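Long-range contacts in VlsE1 (Borreliella burgdorferi, PDB 1L8W), which is a variable surface lipoprotein of the Lyme disease spirochaete, whose antigenic switching probably helps the bacterium evade the host immune response: residues 110-121 / 320-331; 185-193 / 207-215. All coordinates share one frame; numbering follows the deposited sequence.

Contact 1 of 2, residues 110-121 / 320-331; sequences AIKEVSELLDKL and IGDAVSSGLRKV
Two long helices, 106-131 and 294-333, pack antiparallel here at one end of the elongated molecule, residues 110-121 lying along 320-331. The short segments run at 167° with their axes 9.1 Å apart, and mostly small or branched apolar side chains meet. Val114 is the most deeply engaged side chain of 110-121: its CG2, beside its backbone N, presses on the carbonyl of Gly327, with CG2 3.1 Å from Gly327 O. Gly327 puts no side chain between the backbones, consistent with the 5.4 Å between the CA atoms of Val114 and Gly327. At one end Ala110 CB and Val331 CG1 stand 3.3 Å apart, tighter than usual for carbons. At the other, Leu118 and Leu121 converge on one methyl: Val324 CG2 lies 4.1 Å from both Leu118 CD2 and Leu121 CD1. At the margin the Lys330 chain crosses Glu113 roughly at right angles and lays its methylenes against the carboxylate; Glu113 OE2 remains 4.7 Å from Lys330 NZ, so this is no close ion pair. The pair is flanked by helix 59-80, where Val114 meets Leu80 and Leu121 meets Leu73, and by helix 153-170, where Ile320 touches Ile166 and Ala323 touches Ala170.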
loop_
_atom_site.group_PDB
_atom_site.type_symbol
_atom_site.label_atom_id
_atom_site.label_comp_id
_atom_site.label_asym_id
_atom_site.label_seq_id
_atom_site.Cartn_x
_atom_site.Cartn_y
_atom_site.Cartn_z
ATOM N N ALA A 110 27.339 -14.896 11.783
ATOM C CA ALA A 110 26.002 -15.066 11.236
ATOM C C ALA A 110 24.982 -14.340 12.106
ATOM O O ALA A 110 23.909 -13.975 11.640
ATOM C CB ALA A 110 25.660 -16.541 11.153
ATOM N N ILE A 111 25.323 -14.132 13.372
ATOM C CA ILE A 111 24.430 -13.447 14.295
ATOM C C ILE A 111 24.484 -11.942 14.019
ATOM O O ILE A 111 23.465 -11.253 14.085
ATOM C CB ILE A 111 24.834 -13.731 15.776
ATOM C CG1 ILE A 111 23.614 -13.624 16.693
ATOM C CG2 ILE A 111 25.890 -12.732 16.244
ATOM C CD1 ILE A 111 23.079 -12.220 16.876
ATOM N N LYS A 112 25.674 -11.442 13.703
ATOM C CA LYS A 112 25.861 -10.026 13.422
ATOM C C LYS A 112 25.089 -9.629 12.168
ATOM O O LYS A 112 24.388 -8.619 12.153
ATOM C CB LYS A 112 27.347 -9.722 13.227
ATOM C CG LYS A 112 27.675 -8.244 13.081
ATOM C CD LYS A 112 29.151 -8.041 12.773
ATOM C CE LYS A 112 29.519 -6.566 12.745
ATOM N NZ LYS A 112 29.246 -5.908 14.054
ATOM N N GLU A 113 25.224 -10.435 11.119
ATOM C CA GLU A 113 24.547 -10.172 9.854
ATOM C C GLU A 113 23.022 -10.210 9.982
ATOM O O GLU A 113 22.325 -9.365 9.422
ATOM C CB GLU A 113 25.007 -11.183 8.799
ATOM C CG GLU A 113 24.925 -12.629 9.249
ATOM C CD GLU A 113 25.229 -13.612 8.131
ATOM O OE1 GLU A 113 26.308 -13.493 7.511
ATOM O OE2 GLU A 113 24.388 -14.504 7.874
ATOM N N VAL A 114 22.513 -11.194 10.712
ATOM C CA VAL A 114 21.080 -11.331 10.912
ATOM C C VAL A 114 20.586 -10.180 11.783
ATOM O O VAL A 114 19.481 -9.666 11.589
ATOM C CB VAL A 114 20.748 -12.681 11.589
ATOM C CG1 VAL A 114 19.268 -12.768 11.905
ATOM C CG2 VAL A 114 21.149 -13.817 10.673
ATOM N N SER A 115 21.419 -9.773 12.736
ATOM C CA SER A 115 21.079 -8.678 13.635
ATOM C C SER A 115 20.971 -7.374 12.849
ATOM O O SER A 115 20.058 -6.581 13.067
ATOM C CB SER A 115 22.149 -8.542 14.726
ATOM O OG SER A 115 21.876 -7.445 15.587
ATOM N N GLU A 116 21.908 -7.163 11.931
ATOM C CA GLU A 116 21.926 -5.953 11.118
ATOM C C GLU A 116 20.683 -5.940 10.236
ATOM O O GLU A 116 20.079 -4.890 10.002
ATOM C CB GLU A 116 23.179 -5.930 10.240
ATOM C CG GLU A 116 23.781 -4.547 10.017
ATOM C CD GLU A 116 25.077 -4.340 10.796
ATOM O OE1 GLU A 116 25.986 -5.189 10.669
ATOM O OE2 GLU A 116 25.192 -3.329 11.526
ATOM N N LEU A 117 20.320 -7.124 9.750
ATOM C CA LEU A 117 19.152 -7.299 8.901
ATOM C C LEU A 117 17.943 -6.856 9.723
ATOM O O LEU A 117 17.166 -6.003 9.288
ATOM C CB LEU A 117 19.030 -8.777 8.494
ATOM C CG LEU A 117 18.061 -9.276 7.409
ATOM C CD1 LEU A 117 17.064 -10.229 8.031
ATOM C CD2 LEU A 117 17.359 -8.117 6.712
ATOM N N LEU A 118 17.802 -7.422 10.920
ATOM C CA LEU A 118 16.695 -7.066 11.802
ATOM C C LEU A 118 16.641 -5.557 12.039
ATOM O O LEU A 118 15.563 -4.965 12.039
ATOM C CB LEU A 118 16.821 -7.807 13.135
ATOM C CG LEU A 118 16.565 -9.316 13.057
ATOM C CD1 LEU A 118 17.049 -10.000 14.328
ATOM C CD2 LEU A 118 15.081 -9.572 12.834
ATOM N N ASP A 119 17.805 -4.939 12.237
ATOM C CA ASP A 119 17.884 -3.490 12.456
ATOM C C ASP A 119 17.329 -2.700 11.281
ATOM O O ASP A 119 16.591 -1.735 11.466
ATOM C CB ASP A 119 19.333 -3.045 12.685
ATOM C CG ASP A 119 19.777 -3.219 14.116
ATOM O OD1 ASP A 119 18.895 -3.311 15.000
ATOM O OD2 ASP A 119 21.004 -3.247 14.359
ATOM N N LYS A 120 17.706 -3.109 10.075
ATOM C CA LYS A 120 17.260 -2.447 8.858
ATOM C C LYS A 120 15.745 -2.521 8.690
ATOM O O LYS A 120 15.108 -1.559 8.257
ATOM C CB LYS A 120 17.946 -3.078 7.643
ATOM C CG LYS A 120 19.467 -2.943 7.665
ATOM C CD LYS A 120 20.122 -3.519 6.417
ATOM C CE LYS A 120 21.628 -3.308 6.466
ATOM N NZ LYS A 120 22.320 -3.961 5.328
ATOM N N LEU A 121 15.180 -3.669 9.036
ATOM C CA LEU A 121 13.751 -3.884 8.920
ATOM C C LEU A 121 12.998 -2.989 9.908
ATOM O O LEU A 121 12.047 -2.305 9.533
ATOM C CB LEU A 121 13.424 -5.364 9.171
ATOM C CG LEU A 121 13.936 -6.395 8.152
ATOM C CD1 LEU A 121 13.739 -7.812 8.690
ATOM C CD2 LEU A 121 13.206 -6.226 6.834
ATOM N N ILE A 320 8.891 -10.206 4.853
ATOM C CA ILE A 320 9.624 -10.094 6.107
ATOM C C ILE A 320 9.787 -11.464 6.752
ATOM O O ILE A 320 10.881 -11.830 7.188
ATOM C CB ILE A 320 8.893 -9.133 7.074
ATOM C CG1 ILE A 320 9.016 -7.701 6.549
ATOM C CG2 ILE A 320 9.460 -9.257 8.485
ATOM C CD1 ILE A 320 8.231 -6.685 7.332
ATOM N N GLY A 321 8.699 -12.225 6.796
ATOM C CA GLY A 321 8.738 -13.551 7.392
ATOM C C GLY A 321 9.819 -14.444 6.805
ATOM O O GLY A 321 10.472 -15.202 7.527
ATOM N N ASP A 322 10.013 -14.360 5.491
ATOM C CA ASP A 322 11.031 -15.165 4.836
ATOM C C ASP A 322 12.427 -14.606 5.067
ATOM O O ASP A 322 13.366 -15.358 5.306
ATOM C CB ASP A 322 10.765 -15.262 3.334
ATOM C CG ASP A 322 9.510 -16.052 3.015
ATOM O OD1 ASP A 322 9.237 -17.066 3.695
ATOM O OD2 ASP A 322 8.800 -15.664 2.066
ATOM N N ALA A 323 12.570 -13.287 4.990
ATOM C CA ALA A 323 13.873 -12.657 5.204
ATOM C C ALA A 323 14.459 -13.095 6.548
ATOM O O ALA A 323 15.639 -13.440 6.646
ATOM C CB ALA A 323 13.737 -11.141 5.162
ATOM N N VAL A 324 13.618 -13.083 7.574
ATOM C CA VAL A 324 14.022 -13.464 8.923
ATOM C C VAL A 324 14.323 -14.952 9.031
ATOM O O VAL A 324 15.351 -15.345 9.584
ATOM C CB VAL A 324 12.918 -13.088 9.955
ATOM C CG1 VAL A 324 13.247 -13.659 11.323
ATOM C CG2 VAL A 324 12.793 -11.580 10.044
ATOM N N SER A 325 13.428 -15.779 8.500
ATOM C CA SER A 325 13.606 -17.229 8.552
ATOM C C SER A 325 14.937 -17.671 7.940
ATOM O O SER A 325 15.699 -18.408 8.565
ATOM C CB SER A 325 12.454 -17.926 7.831
ATOM O OG SER A 325 12.407 -17.531 6.471
ATOM N N SER A 326 15.212 -17.217 6.720
ATOM C CA SER A 326 16.451 -17.574 6.041
ATOM C C SER A 326 17.653 -17.034 6.808
ATOM O O SER A 326 18.753 -17.577 6.716
ATOM C CB SER A 326 16.459 -17.030 4.603
ATOM O OG SER A 326 16.547 -15.616 4.573
ATOM N N GLY A 327 17.439 -15.959 7.561
ATOM C CA GLY A 327 18.519 -15.388 8.342
ATOM C C GLY A 327 18.773 -16.259 9.559
ATOM O O GLY A 327 19.916 -16.573 9.888
ATOM N N LEU A 328 17.696 -16.655 10.228
ATOM C CA LEU A 328 17.810 -17.499 11.406
ATOM C C LEU A 328 18.277 -18.891 11.010
ATOM O O LEU A 328 18.932 -19.580 11.789
ATOM C CB LEU A 328 16.467 -17.584 12.136
ATOM C CG LEU A 328 15.970 -16.291 12.788
ATOM C CD1 LEU A 328 14.670 -16.551 13.533
ATOM C CD2 LEU A 328 17.030 -15.768 13.743
ATOM N N ARG A 329 17.933 -19.302 9.793
ATOM C CA ARG A 329 18.336 -20.610 9.287
ATOM C C ARG A 329 19.823 -20.572 8.976
ATOM O O ARG A 329 20.536 -21.552 9.173
ATOM C CB ARG A 329 17.574 -20.948 8.011
ATOM C CG ARG A 329 17.975 -22.276 7.405
ATOM C CD ARG A 329 17.450 -22.428 5.993
ATOM N NE ARG A 329 17.864 -23.697 5.404
ATOM C CZ ARG A 329 19.131 -24.072 5.252
ATOM N NH1 ARG A 329 20.116 -23.271 5.645
ATOM N NH2 ARG A 329 19.416 -25.250 4.710
ATOM N N LYS A 330 20.271 -19.421 8.484
ATOM C CA LYS A 330 21.666 -19.198 8.127
ATOM C C LYS A 330 22.556 -19.420 9.346
ATOM O O LYS A 330 23.596 -20.072 9.250
ATOM C CB LYS A 330 21.835 -17.771 7.602
ATOM C CG LYS A 330 23.062 -17.537 6.740
ATOM C CD LYS A 330 24.352 -17.618 7.531
ATOM C CE LYS A 330 25.555 -17.326 6.645
ATOM N NZ LYS A 330 25.688 -18.302 5.525
ATOM N N VAL A 331 22.157 -18.871 10.489
ATOM C CA VAL A 331 22.935 -19.048 11.710
ATOM C C VAL A 331 22.769 -20.493 12.176
ATOM O O VAL A 331 23.658 -21.060 12.809
ATOM C CB VAL A 331 22.466 -18.095 12.841
ATOM C CG1 VAL A 331 22.570 -16.648 12.386
ATOM C CG2 VAL A 331 21.042 -18.419 13.243
#

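Contact 2 of 2, residues 185-193 / 207-215; sequences ENNKGAGKL and AASKAAGAV
The carboxamide of Asn187 lies flat against helix 205-216, one face over the backbone hydrogen bond from Ala214 N to Lys210 O: Asn187 OD1 is 3.1 Å from Lys210 O, and Asn187 ND2 is 3.4 Å from Ala214 N. The motif is a loop that winds into 3-10 turns from 188 onward, packed on an α-helix through glycine and alanine. Both amide approaches are like-with-like pairs, acceptor on acceptor and donor on donor, so the amide is stacked on the helix turn and makes no bond to it. Its opposite face is turned toward the main-chain carbonyl of Asn186. At the edge, Lys210 CD approaches OD1, while ND2 reaches out to donate to Asp269 OD1, which probably helps fix the amide's rotation. With CG anti to the carbonyl carbon (chi1 -61°), the group is laid along the helix surface.

Gly189 faces the helix without a side chain, and its O sits 3.4 Å from Ala207 CB. Ala190 CB rests on the Ala211 backbone, 3.6 Å from Ala211 CA. Lys210 bends at chi2 and chi4 to bring its ammonium back over the loop, where NZ gives a weak hydrogen bond of 3.4 Å to Asn186 O. Helices 269-281 and 294-333 close over the alanines, Ala190 and Ala214 meeting Ile272 and Ala211 meeting Ile276 and Ile301. Leu193 ends the seam by splitting its two methyls: CD2 turns to Ala207 CB, and CD1 lies 3.8 Å from Ala211 CB.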
loop_
_atom_site.group_PDB
_atom_site.type_symbol
_atom_site.label_atom_id
_atom_site.label_comp_id
_atom_site.label_asym_id
_atom_site.label_seq_id
_atom_site.Cartn_x
_atom_site.Cartn_y
_atom_site.Cartn_z
ATOM N N GLU A 185 -5.749 -1.643 -20.317
ATOM C CA GLU A 185 -6.313 -0.425 -19.751
ATOM C C GLU A 185 -7.795 -0.566 -19.411
ATOM O O GLU A 185 -8.509 0.430 -19.288
ATOM C CB GLU A 185 -6.118 0.735 -20.736
ATOM C CG GLU A 185 -6.942 0.602 -22.014
ATOM C CD GLU A 185 -6.548 1.600 -23.088
ATOM O OE1 GLU A 185 -6.690 2.822 -22.865
ATOM O OE2 GLU A 185 -6.096 1.154 -24.164
ATOM N N ASN A 186 -8.253 -1.803 -19.249
ATOM C CA ASN A 186 -9.656 -2.063 -18.933
ATOM C C ASN A 186 -10.170 -1.314 -17.702
ATOM O O ASN A 186 -11.341 -0.946 -17.643
ATOM C CB ASN A 186 -9.883 -3.569 -18.723
ATOM C CG ASN A 186 -9.538 -4.391 -19.949
ATOM O OD1 ASN A 186 -10.096 -4.184 -21.027
ATOM N ND2 ASN A 186 -8.614 -5.334 -19.788
ATOM N N ASN A 187 -9.306 -1.081 -16.721
ATOM C CA ASN A 187 -9.750 -0.412 -15.502
ATOM C C ASN A 187 -9.303 1.034 -15.301
ATOM O O ASN A 187 -9.452 1.588 -14.214
ATOM C CB ASN A 187 -9.363 -1.263 -14.291
ATOM C CG ASN A 187 -10.020 -2.641 -14.316
ATOM O OD1 ASN A 187 -11.245 -2.754 -14.294
ATOM N ND2 ASN A 187 -9.206 -3.691 -14.373
ATOM N N LYS A 188 -8.781 1.649 -16.355
ATOM C CA LYS A 188 -8.331 3.032 -16.279
ATOM C C LYS A 188 -9.415 3.941 -15.709
ATOM O O LYS A 188 -9.119 5.004 -15.163
ATOM C CB LYS A 188 -7.898 3.523 -17.668
ATOM C CG LYS A 188 -8.934 3.354 -18.779
ATOM C CD LYS A 188 -8.348 3.815 -20.119
ATOM C CE LYS A 188 -9.218 3.413 -21.318
ATOM N NZ LYS A 188 -10.478 4.211 -21.440
ATOM N N GLY A 189 -10.668 3.511 -15.831
ATOM C CA GLY A 189 -11.779 4.284 -15.310
ATOM C C GLY A 189 -11.764 4.425 -13.794
ATOM O O GLY A 189 -12.533 5.201 -13.230
ATOM N N ALA A 190 -10.892 3.682 -13.125
ATOM C CA ALA A 190 -10.799 3.763 -11.669
ATOM C C ALA A 190 -10.313 5.152 -11.241
ATOM O O ALA A 190 -10.511 5.563 -10.103
ATOM C CB ALA A 190 -9.855 2.687 -11.146
ATOM N N GLY A 191 -9.705 5.878 -12.178
ATOM C CA GLY A 191 -9.201 7.213 -11.895
ATOM C C GLY A 191 -10.257 8.222 -11.485
ATOM O O GLY A 191 -9.949 9.195 -10.796
ATOM N N LYS A 192 -11.503 7.998 -11.895
ATOM C CA LYS A 192 -12.590 8.919 -11.572
ATOM C C LYS A 192 -12.801 9.071 -10.072
ATOM O O LYS A 192 -13.374 10.060 -9.613
ATOM C CB LYS A 192 -13.896 8.448 -12.220
ATOM C CG LYS A 192 -13.801 8.272 -13.726
ATOM C CD LYS A 192 -15.113 7.794 -14.328
ATOM C CE LYS A 192 -15.025 7.815 -15.851
ATOM N NZ LYS A 192 -16.321 7.442 -16.468
ATOM N N LEU A 193 -12.346 8.080 -9.318
ATOM C CA LEU A 193 -12.486 8.078 -7.868
ATOM C C LEU A 193 -11.459 8.989 -7.220
ATOM O O LEU A 193 -11.600 9.363 -6.057
ATOM C CB LEU A 193 -12.320 6.651 -7.332
ATOM C CG LEU A 193 -13.269 5.629 -7.966
ATOM C CD1 LEU A 193 -13.070 4.289 -7.314
ATOM C CD2 LEU A 193 -14.711 6.079 -7.815
ATOM N N ALA A 207 -17.077 2.985 -12.119
ATOM C CA ALA A 207 -15.675 3.291 -11.863
ATOM C C ALA A 207 -15.186 2.544 -10.622
ATOM O O ALA A 207 -14.021 2.151 -10.551
ATOM C CB ALA A 207 -15.489 4.785 -11.684
ATOM N N ALA A 208 -16.082 2.353 -9.652
ATOM C CA ALA A 208 -15.751 1.641 -8.420
ATOM C C ALA A 208 -15.534 0.174 -8.742
ATOM O O ALA A 208 -14.761 -0.505 -8.070
ATOM C CB ALA A 208 -16.873 1.787 -7.393
ATOM N N SER A 209 -16.232 -0.312 -9.766
ATOM C CA SER A 209 -16.097 -1.700 -10.187
ATOM C C SER A 209 -14.737 -1.856 -10.870
ATOM O O SER A 209 -14.069 -2.886 -10.735
ATOM C CB SER A 209 -17.232 -2.070 -11.146
ATOM O OG SER A 209 -17.289 -3.465 -11.396
ATOM N N LYS A 210 -14.328 -0.816 -11.587
ATOM C CA LYS A 210 -13.046 -0.795 -12.284
ATOM C C LYS A 210 -11.912 -0.867 -11.269
ATOM O O LYS A 210 -10.936 -1.601 -11.462
ATOM C CB LYS A 210 -12.918 0.489 -13.111
ATOM C CG LYS A 210 -13.965 0.631 -14.231
ATOM C CD LYS A 210 -13.969 -0.598 -15.134
ATOM C CE LYS A 210 -14.924 -0.444 -16.316
ATOM N NZ LYS A 210 -14.400 0.503 -17.344
ATOM N N ALA A 211 -12.057 -0.110 -10.180
ATOM C CA ALA A 211 -11.052 -0.081 -9.118
ATOM C C ALA A 211 -10.945 -1.440 -8.454
ATOM O O ALA A 211 -9.844 -1.905 -8.159
ATOM C CB ALA A 211 -11.408 0.985 -8.076
ATOM N N ALA A 212 -12.084 -2.079 -8.204
ATOM C CA ALA A 212 -12.048 -3.397 -7.596
ATOM C C ALA A 212 -11.471 -4.429 -8.586
ATOM O O ALA A 212 -10.721 -5.321 -8.196
ATOM C CB ALA A 212 -13.441 -3.806 -7.154
ATOM N N GLY A 213 -11.814 -4.297 -9.868
ATOM C CA GLY A 213 -11.319 -5.224 -10.877
ATOM C C GLY A 213 -9.811 -5.164 -11.000
ATOM O O GLY A 213 -9.142 -6.193 -11.075
ATOM N N ALA A 214 -9.275 -3.945 -11.008
ATOM C CA ALA A 214 -7.841 -3.719 -11.100
ATOM C C ALA A 214 -7.138 -4.413 -9.934
ATOM O O ALA A 214 -6.103 -5.066 -10.110
ATOM C CB ALA A 214 -7.552 -2.208 -11.077
ATOM N N VAL A 215 -7.707 -4.269 -8.741
ATOM C CA VAL A 215 -7.155 -4.887 -7.541
ATOM C C VAL A 215 -7.291 -6.412 -7.594
ATOM O O VAL A 215 -6.407 -7.138 -7.135
ATOM C CB VAL A 215 -7.871 -4.354 -6.263
ATOM C CG1 VAL A 215 -7.476 -5.180 -5.031
ATOM C CG2 VAL A 215 -7.529 -2.897 -6.056
#

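In the fold
The two contacts lie on opposite sides of the chain's centre, their own centres 39 Å apart and their nearest atoms about 20 Å apart, so neither touches the other. Along the sequence contact 1 encloses contact 2: residues 110-121 come first, then 185-193 and 207-215, and 320-331 last. Contact 1 therefore joins parts of the chain 199 residues apart, whereas contact 2 spans a gap of only 14. What connects them is helix 294-333, whose C-terminal part forms one side of contact 1 and whose earlier residues Ala297, Ala300 and Ile301 pack against contact 2. This one long helix thus links the paired-helix end of the molecule to the loop-rich end.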